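Local coordinates for protein sulfotransferase (Mycobacterium tuberculosis, PDB 2ZQ5) that probably transfers a sulfuryl group from the donor PAPS to an acceptor that is not identified, at residues L73-A78 and R213-L218; M122-A125 and P130-P133; P141-L146 and A167-E172. All coordinates share one frame; numbering follows the deposited sequence.

Contact 1 (L73-A78 and R213-L218)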
ATOM      1  N   LEU A  73       2.894  15.645   7.683  1.00  6.89           N
ATOM      2  CA  LEU A  73       3.511  16.961   7.839  1.00  8.31           C
ATOM      3  C   LEU A  73       4.405  17.309   6.653  1.00  7.92           C
ATOM      4  O   LEU A  73       4.398  18.446   6.181  1.00  7.65           O
ATOM      5  CB  LEU A  73       4.343  17.015   9.123  1.00  7.89           C
ATOM      6  CG  LEU A  73       3.592  17.066  10.456  1.00  7.06           C
ATOM      7  CD1 LEU A  73       4.562  16.791  11.597  1.00  7.79           C
ATOM      8  CD2 LEU A  73       2.921  18.426  10.624  1.00  8.31           C
ATOM      9  N   LEU A  74       5.181  16.336   6.180  1.00  6.35           N
ATOM     10  CA  LEU A  74       6.079  16.563   5.052  1.00  6.31           C
ATOM     11  C   LEU A  74       5.308  16.903   3.781  1.00  6.77           C
ATOM     12  O   LEU A  74       5.712  17.788   3.028  1.00  7.36           O
ATOM     13  CB  LEU A  74       6.969  15.338   4.810  1.00  7.46           C
ATOM     14  CG  LEU A  74       8.002  15.032   5.903  1.00  6.13           C
ATOM     15  CD1 LEU A  74       8.680  13.700   5.615  1.00  8.36           C
ATOM     16  CD2 LEU A  74       9.033  16.151   5.974  1.00  7.97           C
ATOM     17  N   SER A  75       4.201  16.207   3.538  1.00  7.19           N
ATOM     18  CA  SER A  75       3.394  16.487   2.351  1.00  6.39           C
ATOM     19  C   SER A  75       2.766  17.875   2.434  1.00  7.46           C
ATOM     20  O   SER A  75       2.766  18.621   1.455  1.00  7.43           O
ATOM     21  CB  SER A  75       2.290  15.436   2.181  1.00  6.78           C
ATOM     22  OG  SER A  75       2.797  14.246   1.601  1.00  5.72           O
ATOM     23  N   GLN A  76       2.230  18.222   3.601  1.00  7.84           N
ATOM     24  CA  GLN A  76       1.601  19.527   3.790  1.00  7.77           C
ATOM     25  C   GLN A  76       2.605  20.639   3.492  1.00  8.42           C
ATOM     26  O   GLN A  76       2.287  21.617   2.807  1.00  8.64           O
ATOM     27  CB  GLN A  76       1.080  19.662   5.222  1.00  9.70           C
ATOM     28  CG  GLN A  76       0.292  20.939   5.480  1.00 12.09           C
ATOM     29  CD  GLN A  76      -0.855  21.117   4.507  1.00 14.31           C
ATOM     30  OE1 GLN A  76      -1.667  20.213   4.315  1.00 11.80           O
ATOM     31  NE2 GLN A  76      -0.927  22.290   3.883  1.00 18.88           N
ATOM     32  N   SER A  77       3.821  20.483   4.003  1.00  7.57           N
ATOM     33  CA  SER A  77       4.870  21.469   3.777  1.00  8.17           C
ATOM     34  C   SER A  77       5.284  21.496   2.309  1.00  8.21           C
ATOM     35  O   SER A  77       5.517  22.563   1.740  1.00  8.71           O
ATOM     36  CB  SER A  77       6.086  21.157   4.652  1.00  9.12           C
ATOM     37  OG  SER A  77       7.095  22.142   4.483  1.00  9.60           O
ATOM     38  N   ALA A  78       5.374  20.321   1.693  1.00  8.61           N
ATOM     39  CA  ALA A  78       5.760  20.236   0.292  1.00  7.60           C
ATOM     40  C   ALA A  78       4.758  20.962  -0.604  1.00  7.50           C
ATOM     41  O   ALA A  78       5.149  21.626  -1.565  1.00  8.26           O
ATOM     42  CB  ALA A  78       5.884  18.776  -0.134  1.00  8.97           C
ATOM     43  N   ARG A 213      -4.125  11.638  -4.578  1.00  5.81           N
ATOM     44  CA  ARG A 213      -3.926  12.332  -5.848  1.00  5.76           C
ATOM     45  C   ARG A 213      -3.078  13.597  -5.692  1.00  6.28           C
ATOM     46  O   ARG A 213      -2.214  13.872  -6.528  1.00  5.80           O
ATOM     47  CB  ARG A 213      -5.281  12.674  -6.474  1.00  7.01           C
ATOM     48  CG  ARG A 213      -5.177  13.412  -7.793  1.00  7.40           C
ATOM     49  CD  ARG A 213      -6.519  13.456  -8.506  1.00  9.66           C
ATOM     50  NE  ARG A 213      -6.466  14.301  -9.696  1.00 13.31           N
ATOM     51  CZ  ARG A 213      -6.420  15.629  -9.657  1.00 16.95           C
ATOM     52  NH1 ARG A 213      -6.427  16.260  -8.490  1.00 19.45           N
ATOM     53  NH2 ARG A 213      -6.366  16.330 -10.783  1.00 19.76           N
ATOM     54  N   ARG A 214      -3.323  14.366  -4.633  1.00  6.42           N
ATOM     55  CA  ARG A 214      -2.539  15.574  -4.389  1.00  6.36           C
ATOM     56  C   ARG A 214      -1.073  15.191  -4.219  1.00  6.37           C
ATOM     57  O   ARG A 214      -0.178  15.928  -4.632  1.00  7.10           O
ATOM     58  CB  ARG A 214      -3.031  16.305  -3.136  1.00  8.45           C
ATOM     59  CG  ARG A 214      -4.403  16.947  -3.266  1.00 16.18           C
ATOM     60  CD  ARG A 214      -4.675  17.853  -2.073  1.00 21.04           C
ATOM     61  NE  ARG A 214      -3.641  18.877  -1.943  1.00 25.73           N
ATOM     62  CZ  ARG A 214      -3.571  19.754  -0.946  1.00 28.58           C
ATOM     63  NH1 ARG A 214      -4.479  19.740   0.022  1.00 30.39           N
ATOM     64  NH2 ARG A 214      -2.593  20.649  -0.916  1.00 29.50           N
ATOM     65  N   ASN A 215      -0.823  14.039  -3.603  1.00  6.46           N
ATOM     66  CA  ASN A 215       0.548  13.590  -3.428  1.00  6.59           C
ATOM     67  C   ASN A 215       1.164  13.137  -4.751  1.00  6.97           C
ATOM     68  O   ASN A 215       2.360  13.329  -4.972  1.00  6.89           O
ATOM     69  CB  ASN A 215       0.627  12.487  -2.370  1.00  6.40           C
ATOM     70  CG  ASN A 215       0.861  13.049  -0.980  1.00  7.87           C
ATOM     71  OD1 ASN A 215       1.773  13.855  -0.779  1.00  8.20           O
ATOM     72  ND2 ASN A 215       0.046  12.632  -0.015  1.00  7.87           N
ATOM     73  N   LEU A 216       0.365  12.544  -5.639  1.00  6.52           N
ATOM     74  CA  LEU A 216       0.896  12.141  -6.939  1.00  6.21           C
ATOM     75  C   LEU A 216       1.240  13.398  -7.742  1.00  7.26           C
ATOM     76  O   LEU A 216       2.243  13.430  -8.453  1.00  7.58           O
ATOM     77  CB  LEU A 216      -0.116  11.293  -7.721  1.00  7.54           C
ATOM     78  CG  LEU A 216      -0.498   9.929  -7.139  1.00  6.50           C
ATOM     79  CD1 LEU A 216      -1.196   9.113  -8.221  1.00  7.70           C
ATOM     80  CD2 LEU A 216       0.740   9.184  -6.655  1.00  8.28           C
ATOM     81  N   GLN A 217       0.401  14.427  -7.631  1.00  6.48           N
ATOM     82  CA  GLN A 217       0.640  15.691  -8.330  1.00  7.13           C
ATOM     83  C   GLN A 217       1.960  16.302  -7.872  1.00  7.91           C
ATOM     84  O   GLN A 217       2.730  16.824  -8.679  1.00  6.90           O
ATOM     85  CB  GLN A 217      -0.479  16.694  -8.043  1.00  8.26           C
ATOM     86  CG  GLN A 217      -1.813  16.390  -8.693  1.00  7.77           C
ATOM     87  CD  GLN A 217      -2.861  17.424  -8.325  1.00 10.26           C
ATOM     88  OE1 GLN A 217      -3.139  17.650  -7.147  1.00 10.51           O
ATOM     89  NE2 GLN A 217      -3.444  18.063  -9.333  1.00 10.62           N
ATOM     90  N   LEU A 218       2.204  16.249  -6.566  1.00  6.45           N
ATOM     91  CA  LEU A 218       3.421  16.793  -5.977  1.00  7.32           C
ATOM     92  C   LEU A 218       4.658  16.000  -6.383  1.00  6.07           C
ATOM     93  O   LEU A 218       5.620  16.555  -6.915  1.00  7.59           O
ATOM     94  CB  LEU A 218       3.299  16.789  -4.453  1.00  7.48           C
ATOM     95  CG  LEU A 218       4.588  17.043  -3.667  1.00  9.41           C
ATOM     96  CD1 LEU A 218       4.998  18.508  -3.799  1.00 12.06           C
ATOM     97  CD2 LEU A 218       4.366  16.665  -2.209  1.00 11.84           C
TER
HETATM   98  O   HOH W   1      -3.976  20.093   3.002  1.00 32.11           O
HETATM   99  O   HOH W   2      -2.697  22.937   1.591  1.00 38.41           O
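S75 has OG anti to its own carbonyl carbon (chi1 -80°), and L218 has CG anti to its backbone N. These two rotations bring a hydroxyl to N215 and a branched tip to A78. S75 OG donates a hydrogen bond of 2.6 Å to N215 OD1. It approaches at 122° to the C=O bond, somewhat tilted from the carbonyl plane. The amide of Q180 joins the same cluster: its NE2 is bonded to S75 OG, and its OE1 weakly to N215 ND2. A buried hydroxyl and a buried amide are thus paired. One turn further on, L218 CD2 presses on A78 CB at 3.3 Å, a tight fit for two carbons. L218 CD1 lies 3.8 Å from A78 CB. This is helix-on-helix packing within the sulfotransferase fold: segments 73-78 and 213-218, on helices 55-81 and 206-219, cross at 59° with their axes 10.7 Å apart. The small residues S75 and A78 face the second helix. Two waters bridge Q76 and R214 at one flank of the contact. Water 1 donates to Q76 OE1 at 2.7 Å and weakly accepts from R214 NH1. Water 2 accepts from Q76 NE2 at 3.0 Å and, weakly, from R214 NH2 at the guanidinium edge. W79 forms a cation-pi contact with R214.

Contact 2 (M122-A125 and P130-P133); sequences MWLA and PRPP
W123 and P132 meet from opposite directions. P132 CD sits 3.7 Å from W123 CH2 and 3.7 Å from W123 CZ2, at the far end of the indole, and its approach to the ring is oblique. P132 CG follows at 3.8 Å from W123 CH2. The tryptophan keeps CG between its backbone N and carbonyl carbon (chi1 74°), a crowded position that lays the indole beside L124. L124 CD2 then rests 3.6 Å above the centre of one face of the W123 ring. With CG anti to its carbonyl carbon (chi1 -62°), L124 sends its other methyl to the arginine. L124 CD1 touches R131 CG at 3.6 Å and R131 NE at 3.7 Å. The two side chains cross at about a right angle. R131 runs extended from CA to CD, then bends at chi3 (-60°), and this carries the guanidinium past the leucine. CB, CG and NE of R131 lie against L124 CD1, while the NH1 and NH2 end is held elsewhere. NH1 bonds Q118 OE1 and forms a salt bridge with D223. NH2 bonds the carbonyl of G119. The loop 130-133 is therefore fixed to edge strand 117-119, and by a backbone hydrogen bond between R131 and I219 to the end of helix 206-219, with short helix 122-126 packed against it.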
ATOM      1  N   MET A 122      10.181   4.459  -3.354  1.00  7.86           N
ATOM      2  CA  MET A 122      10.205   4.329  -1.909  1.00  8.12           C
ATOM      3  C   MET A 122      10.617   5.598  -1.160  1.00  9.27           C
ATOM      4  O   MET A 122       9.896   6.061  -0.276  1.00  8.74           O
ATOM      5  CB  MET A 122      11.131   3.165  -1.531  1.00 14.11           C
ATOM      6  CG  MET A 122      10.995   2.642  -0.109  1.00 21.71           C
ATOM      7  SD  MET A 122      11.429   3.818   1.176  1.00 33.68           S
ATOM      8  CE  MET A 122      13.094   4.109   0.833  1.00 29.20           C
ATOM      9  N   TRP A 123      11.761   6.177  -1.510  1.00  8.40           N
ATOM     10  CA  TRP A 123      12.215   7.353  -0.785  1.00  8.82           C
ATOM     11  C   TRP A 123      11.299   8.560  -0.900  1.00  8.36           C
ATOM     12  O   TRP A 123      11.269   9.407  -0.008  1.00  9.58           O
ATOM     13  CB  TRP A 123      13.654   7.728  -1.182  1.00  8.98           C
ATOM     14  CG  TRP A 123      13.858   8.375  -2.529  1.00  9.11           C
ATOM     15  CD1 TRP A 123      13.766   7.782  -3.759  1.00  8.77           C
ATOM     16  CD2 TRP A 123      14.269   9.726  -2.767  1.00  9.39           C
ATOM     17  NE1 TRP A 123      14.103   8.680  -4.746  1.00  8.81           N
ATOM     18  CE2 TRP A 123      14.416   9.881  -4.164  1.00  9.50           C
ATOM     19  CE3 TRP A 123      14.533  10.821  -1.932  1.00 11.71           C
ATOM     20  CZ2 TRP A 123      14.818  11.091  -4.746  1.00 10.24           C
ATOM     21  CZ3 TRP A 123      14.931  12.024  -2.510  1.00 10.84           C
ATOM     22  CH2 TRP A 123      15.070  12.147  -3.905  1.00 11.12           C
ATOM     23  N   LEU A 124      10.540   8.632  -1.986  1.00  8.79           N
ATOM     24  CA  LEU A 124       9.625   9.747  -2.181  1.00  8.67           C
ATOM     25  C   LEU A 124       8.339   9.508  -1.396  1.00  9.76           C
ATOM     26  O   LEU A 124       7.667  10.454  -0.991  1.00  9.81           O
ATOM     27  CB  LEU A 124       9.335   9.927  -3.670  1.00  9.19           C
ATOM     28  CG  LEU A 124      10.594  10.253  -4.483  1.00  9.76           C
ATOM     29  CD1 LEU A 124      10.269  10.208  -5.967  1.00 11.79           C
ATOM     30  CD2 LEU A 124      11.141  11.621  -4.083  1.00 10.02           C
ATOM     31  N   ALA A 125       8.000   8.241  -1.178  1.00  8.89           N
ATOM     32  CA  ALA A 125       6.810   7.903  -0.405  1.00 11.65           C
ATOM     33  C   ALA A 125       7.136   8.169   1.065  1.00 13.66           C
ATOM     34  O   ALA A 125       6.270   8.563   1.846  1.00 15.21           O
ATOM     35  CB  ALA A 125       6.445   6.440  -0.610  1.00 12.06           C
ATOM     36  N   PRO A 130       8.898  16.757  -4.949  1.00  9.40           N
ATOM     37  CA  PRO A 130       8.968  16.542  -6.395  1.00  9.82           C
ATOM     38  C   PRO A 130      10.150  15.621  -6.709  1.00  9.20           C
ATOM     39  O   PRO A 130      11.245  15.800  -6.175  1.00 10.91           O
ATOM     40  CB  PRO A 130       9.173  17.953  -6.943  1.00  9.70           C
ATOM     41  CG  PRO A 130       8.463  18.809  -5.932  1.00 10.99           C
ATOM     42  CD  PRO A 130       8.907  18.197  -4.630  1.00 11.01           C
ATOM     43  N   ARG A 131       9.924  14.633  -7.564  1.00  8.51           N
ATOM     44  CA  ARG A 131      10.976  13.691  -7.932  1.00  8.54           C
ATOM     45  C   ARG A 131      12.102  14.371  -8.704  1.00  9.00           C
ATOM     46  O   ARG A 131      11.889  14.891  -9.798  1.00  9.36           O
ATOM     47  CB  ARG A 131      10.388  12.565  -8.782  1.00  7.79           C
ATOM     48  CG  ARG A 131      11.379  11.468  -9.130  1.00  7.92           C
ATOM     49  CD  ARG A 131      10.794  10.456 -10.103  1.00  8.09           C
ATOM     50  NE  ARG A 131       9.610   9.765  -9.595  1.00  8.41           N
ATOM     51  CZ  ARG A 131       8.364  10.026  -9.978  1.00  7.64           C
ATOM     52  NH1 ARG A 131       8.122  10.973 -10.877  1.00  9.00           N
ATOM     53  NH2 ARG A 131       7.357   9.320  -9.481  1.00  9.32           N
ATOM     54  N   PRO A 132      13.320  14.381  -8.140  1.00  8.57           N
ATOM     55  CA  PRO A 132      14.449  15.012  -8.834  1.00  9.84           C
ATOM     56  C   PRO A 132      14.893  14.129  -9.996  1.00  9.65           C
ATOM     57  O   PRO A 132      14.541  12.948 -10.055  1.00  8.90           O
ATOM     58  CB  PRO A 132      15.533  15.083  -7.754  1.00 10.86           C
ATOM     59  CG  PRO A 132      14.773  14.991  -6.458  1.00 11.15           C
ATOM     60  CD  PRO A 132      13.697  13.992  -6.772  1.00  8.92           C
ATOM     61  N   PRO A 133      15.664  14.687 -10.942  1.00 10.39           N
ATOM     62  CA  PRO A 133      16.121  13.871 -12.067  1.00 10.76           C
ATOM     63  C   PRO A 133      16.877  12.663 -11.513  1.00  8.67           C
ATOM     64  O   PRO A 133      17.678  12.795 -10.584  1.00  9.71           O
ATOM     65  CB  PRO A 133      17.018  14.832 -12.838  1.00 10.93           C
ATOM     66  CG  PRO A 133      16.350  16.150 -12.608  1.00 13.32           C
ATOM     67  CD  PRO A 133      16.042  16.099 -11.127  1.00 11.93           C
TER

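Contact 3 (P141-L146 and A167-E172); sequences PLYRQL and AAYELE
Y143 reaches from helix 141-156 to A168 and Y169 in the loop 167-172. Its CG stands anti to the backbone N (chi1 177°), which carries the ring off the helix to lie by A168. From CB the ring begins at CG, and the first atom to approach the loop is Y143 CD1, 4.2 Å from A168 CB. The next, Y143 CE1, makes the main touch, 3.6 Å from A168 CB. Y143 CZ is 4.1 Å from A168 CB. The methyl meets the phenol ring obliquely. At the tip, OH reaches the second tyrosine. Y143 OH lies 3.5 Å from Y169 CD2 and 3.7 Å from Y169 CB, in the plane of the Y169 ring and at its edge. This is a van der Waals contact of an oxygen with a ring edge, and it is no ring stack. Y169 places its own ring by keeping CG between the backbone N and the carbonyl carbon (chi1 58°). A167 CB lies 3.7 Å above one face of the Y169 ring, toward the rim. The loop is shaped here by a type I beta turn from A167 to E170. E170 N closes it onto A167 O. A167 N donates to E170 OE1, at its anti lone pair, at 2.7 Å with an N-H...O angle of 153°. The turn therefore carries two bonds between its ends, with A168 and Y169 at its corners. The Y143 ring has aromatic neighbours too: it meets W123 edge-to-face and also touches W137. Y143 N bonds N140 OD1 at the start of its helix. The turn packs beside both helix 141-156 and helix 122-126, with backbone bonds from A168 and E170 to W123 and M122, and past it the backbone of E172 pairs with L120, just after edge strand 117-119.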
ATOM      1  N   PRO A 141      21.066  14.673  -0.735  1.00 17.03           N
ATOM      2  CA  PRO A 141      21.136  14.518   0.718  1.00 18.35           C
ATOM      3  C   PRO A 141      20.064  13.597   1.296  1.00 17.48           C
ATOM      4  O   PRO A 141      20.368  12.673   2.047  1.00 18.24           O
ATOM      5  CB  PRO A 141      21.000  15.953   1.217  1.00 18.68           C
ATOM      6  CG  PRO A 141      21.697  16.731   0.144  1.00 20.71           C
ATOM      7  CD  PRO A 141      21.135  16.097  -1.110  1.00 19.21           C
ATOM      8  N   LEU A 142      18.808  13.848   0.938  1.00 16.32           N
ATOM      9  CA  LEU A 142      17.707  13.038   1.444  1.00 15.82           C
ATOM     10  C   LEU A 142      17.713  11.600   0.929  1.00 14.89           C
ATOM     11  O   LEU A 142      17.468  10.667   1.693  1.00 15.40           O
ATOM     12  CB  LEU A 142      16.370  13.716   1.127  1.00 15.65           C
ATOM     13  CG  LEU A 142      16.147  15.052   1.849  1.00 14.41           C
ATOM     14  CD1 LEU A 142      14.800  15.635   1.451  1.00 13.74           C
ATOM     15  CD2 LEU A 142      16.209  14.839   3.356  1.00 15.31           C
ATOM     16  N   TYR A 143      17.991  11.410  -0.359  1.00 14.53           N
ATOM     17  CA  TYR A 143      18.030  10.057  -0.908  1.00 13.23           C
ATOM     18  C   TYR A 143      19.121   9.254  -0.211  1.00 14.44           C
ATOM     19  O   TYR A 143      18.891   8.133   0.238  1.00 14.50           O
ATOM     20  CB  TYR A 143      18.321  10.081  -2.409  1.00 12.82           C
ATOM     21  CG  TYR A 143      18.455   8.697  -3.010  1.00 11.29           C
ATOM     22  CD1 TYR A 143      17.329   7.966  -3.384  1.00 11.45           C
ATOM     23  CD2 TYR A 143      19.710   8.109  -3.183  1.00 12.56           C
ATOM     24  CE1 TYR A 143      17.445   6.683  -3.915  1.00 11.94           C
ATOM     25  CE2 TYR A 143      19.837   6.826  -3.713  1.00 12.77           C
ATOM     26  CZ  TYR A 143      18.700   6.119  -4.077  1.00 13.02           C
ATOM     27  OH  TYR A 143      18.821   4.850  -4.598  1.00 14.66           O
ATOM     28  N   ARG A 144      20.314   9.835  -0.134  1.00 15.30           N
ATOM     29  CA  ARG A 144      21.443   9.176   0.509  1.00 16.56           C
ATOM     30  C   ARG A 144      21.112   8.884   1.964  1.00 18.79           C
ATOM     31  O   ARG A 144      21.454   7.825   2.487  1.00 19.07           O
ATOM     32  CB  ARG A 144      22.688  10.061   0.423  1.00 16.19           C
ATOM     33  CG  ARG A 144      23.179  10.295  -0.997  1.00 19.06           C
ATOM     34  CD  ARG A 144      24.307  11.314  -1.022  1.00 21.71           C
ATOM     35  NE  ARG A 144      25.421  10.914  -0.166  1.00 25.59           N
ATOM     36  CZ  ARG A 144      26.249   9.908  -0.431  1.00 26.57           C
ATOM     37  NH1 ARG A 144      26.102   9.190  -1.536  1.00 28.24           N
ATOM     38  NH2 ARG A 144      27.227   9.619   0.415  1.00 28.82           N
ATOM     39  N   GLN A 145      20.443   9.836   2.607  1.00 20.40           N
ATOM     40  CA  GLN A 145      20.042   9.698   4.001  1.00 23.09           C
ATOM     41  C   GLN A 145      19.169   8.456   4.156  1.00 24.48           C
ATOM     42  O   GLN A 145      19.444   7.594   4.990  1.00 25.48           O
ATOM     43  CB  GLN A 145      19.277  10.952   4.440  1.00 23.70           C
ATOM     44  CG  GLN A 145      18.800  10.946   5.882  1.00 24.86           C
ATOM     45  CD  GLN A 145      18.224  12.286   6.303  1.00 25.91           C
ATOM     46  OE1 GLN A 145      18.931  13.295   6.331  1.00 27.42           O
ATOM     47  NE2 GLN A 145      16.936  12.304   6.628  1.00 25.40           N
ATOM     48  N   LEU A 146      18.125   8.360   3.338  1.00 25.00           N
ATOM     49  CA  LEU A 146      17.220   7.217   3.388  1.00 26.09           C
ATOM     50  C   LEU A 146      17.903   5.935   2.921  1.00 26.06           C
ATOM     51  O   LEU A 146      17.698   4.869   3.501  1.00 26.76           O
ATOM     52  CB  LEU A 146      15.983   7.485   2.527  1.00 25.96           C
ATOM     53  CG  LEU A 146      15.053   8.599   3.017  1.00 27.83           C
ATOM     54  CD1 LEU A 146      13.963   8.845   1.989  1.00 28.50           C
ATOM     55  CD2 LEU A 146      14.446   8.210   4.357  1.00 28.67           C
ATOM     56  N   ALA A 167      14.413  -1.125  -0.836  1.00 24.51           N
ATOM     57  CA  ALA A 167      15.470  -0.275  -1.373  1.00 20.80           C
ATOM     58  C   ALA A 167      14.857   1.087  -1.677  1.00 18.56           C
ATOM     59  O   ALA A 167      13.723   1.170  -2.145  1.00 16.74           O
ATOM     60  CB  ALA A 167      16.052  -0.887  -2.639  1.00 21.40           C
ATOM     61  N   ALA A 168      15.614   2.148  -1.416  1.00 15.32           N
ATOM     62  CA  ALA A 168      15.142   3.512  -1.634  1.00 13.72           C
ATOM     63  C   ALA A 168      14.636   3.797  -3.044  1.00 13.00           C
ATOM     64  O   ALA A 168      13.756   4.636  -3.234  1.00 11.48           O
ATOM     65  CB  ALA A 168      16.247   4.504  -1.274  1.00 13.37           C
ATOM     66  N   TYR A 169      15.176   3.096  -4.035  1.00 12.16           N
ATOM     67  CA  TYR A 169      14.781   3.317  -5.422  1.00 12.55           C
ATOM     68  C   TYR A 169      13.663   2.407  -5.927  1.00 11.46           C
ATOM     69  O   TYR A 169      13.163   2.592  -7.035  1.00 12.02           O
ATOM     70  CB  TYR A 169      16.008   3.163  -6.323  1.00 15.07           C
ATOM     71  CG  TYR A 169      16.663   1.809  -6.204  1.00 17.66           C
ATOM     72  CD1 TYR A 169      16.142   0.700  -6.869  1.00 19.57           C
ATOM     73  CD2 TYR A 169      17.783   1.627  -5.393  1.00 20.11           C
ATOM     74  CE1 TYR A 169      16.719  -0.558  -6.730  1.00 21.83           C
ATOM     75  CE2 TYR A 169      18.367   0.373  -5.245  1.00 21.09           C
ATOM     76  CZ  TYR A 169      17.830  -0.714  -5.917  1.00 22.53           C
ATOM     77  OH  TYR A 169      18.407  -1.956  -5.779  1.00 25.82           O
ATOM     78  N   GLU A 170      13.273   1.427  -5.119  1.00 11.11           N
ATOM     79  CA  GLU A 170      12.217   0.497  -5.510  1.00 13.16           C
ATOM     80  C   GLU A 170      10.835   1.137  -5.430  1.00 11.88           C
ATOM     81  O   GLU A 170      10.628   2.089  -4.683  1.00 11.97           O
ATOM     82  CB  GLU A 170      12.246  -0.746  -4.620  1.00 15.15           C
ATOM     83  CG  GLU A 170      13.402  -1.694  -4.887  1.00 22.54           C
ATOM     84  CD  GLU A 170      13.335  -2.940  -4.022  1.00 24.84           C
ATOM     85  OE1 GLU A 170      13.579  -2.840  -2.802  1.00 27.47           O
ATOM     86  OE2 GLU A 170      13.024  -4.021  -4.563  1.00 28.98           O
ATOM     87  N   LEU A 171       9.889   0.604  -6.196  1.00 11.08           N
ATOM     88  CA  LEU A 171       8.530   1.138  -6.192  1.00 10.34           C
ATOM     89  C   LEU A 171       7.742   0.649  -4.983  1.00 11.12           C
ATOM     90  O   LEU A 171       7.729  -0.545  -4.671  1.00 12.57           O
ATOM     91  CB  LEU A 171       7.804   0.759  -7.486  1.00 10.76           C
ATOM     92  CG  LEU A 171       8.458   1.230  -8.791  1.00 11.21           C
ATOM     93  CD1 LEU A 171       7.546   0.902  -9.958  1.00 12.90           C
ATOM     94  CD2 LEU A 171       8.716   2.729  -8.739  1.00 11.14           C
ATOM     95  N   GLU A 172       7.089   1.589  -4.309  1.00 10.11           N
ATOM     96  CA  GLU A 172       6.300   1.308  -3.114  1.00  9.78           C
ATOM     97  C   GLU A 172       4.797   1.280  -3.373  1.00  7.80           C
ATOM     98  O   GLU A 172       4.310   1.817  -4.372  1.00  7.97           O
ATOM     99  CB  GLU A 172       6.586   2.365  -2.041  1.00 12.39           C
ATOM    100  CG  GLU A 172       7.520   1.933  -0.925  1.00 16.63           C
ATOM    101  CD  GLU A 172       6.916   0.867  -0.026  1.00 14.75           C
ATOM    102  OE1 GLU A 172       7.453   0.667   1.081  1.00 17.47           O
ATOM    103  OE2 GLU A 172       5.920   0.222  -0.424  1.00 12.41           O
TER

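Contacts 2 and 3 are neighbours, with centres 8 Å apart. M122 N lies 2.8 Å from E170 O and W123 N lies 3.1 Å from A168 O, both probable hydrogen bonds. The start of helix 122-126 is thus tied to the turn of contact 3. Contact 1 is 11 Å from contact 2, centre to centre, and touches it where L218 O packs on P130 CG at 3.8 Å. Contact 3 is about 7 Å from contact 1 at the nearest atoms. Both later contacts are nested in the chain loop that contact 1 closes. In this family the PAPS phosphates bind a P-loop-like segment, probably here between strand 94-97 and helix 104-111. E170 makes a long, weak ion pair with R109 on that helix.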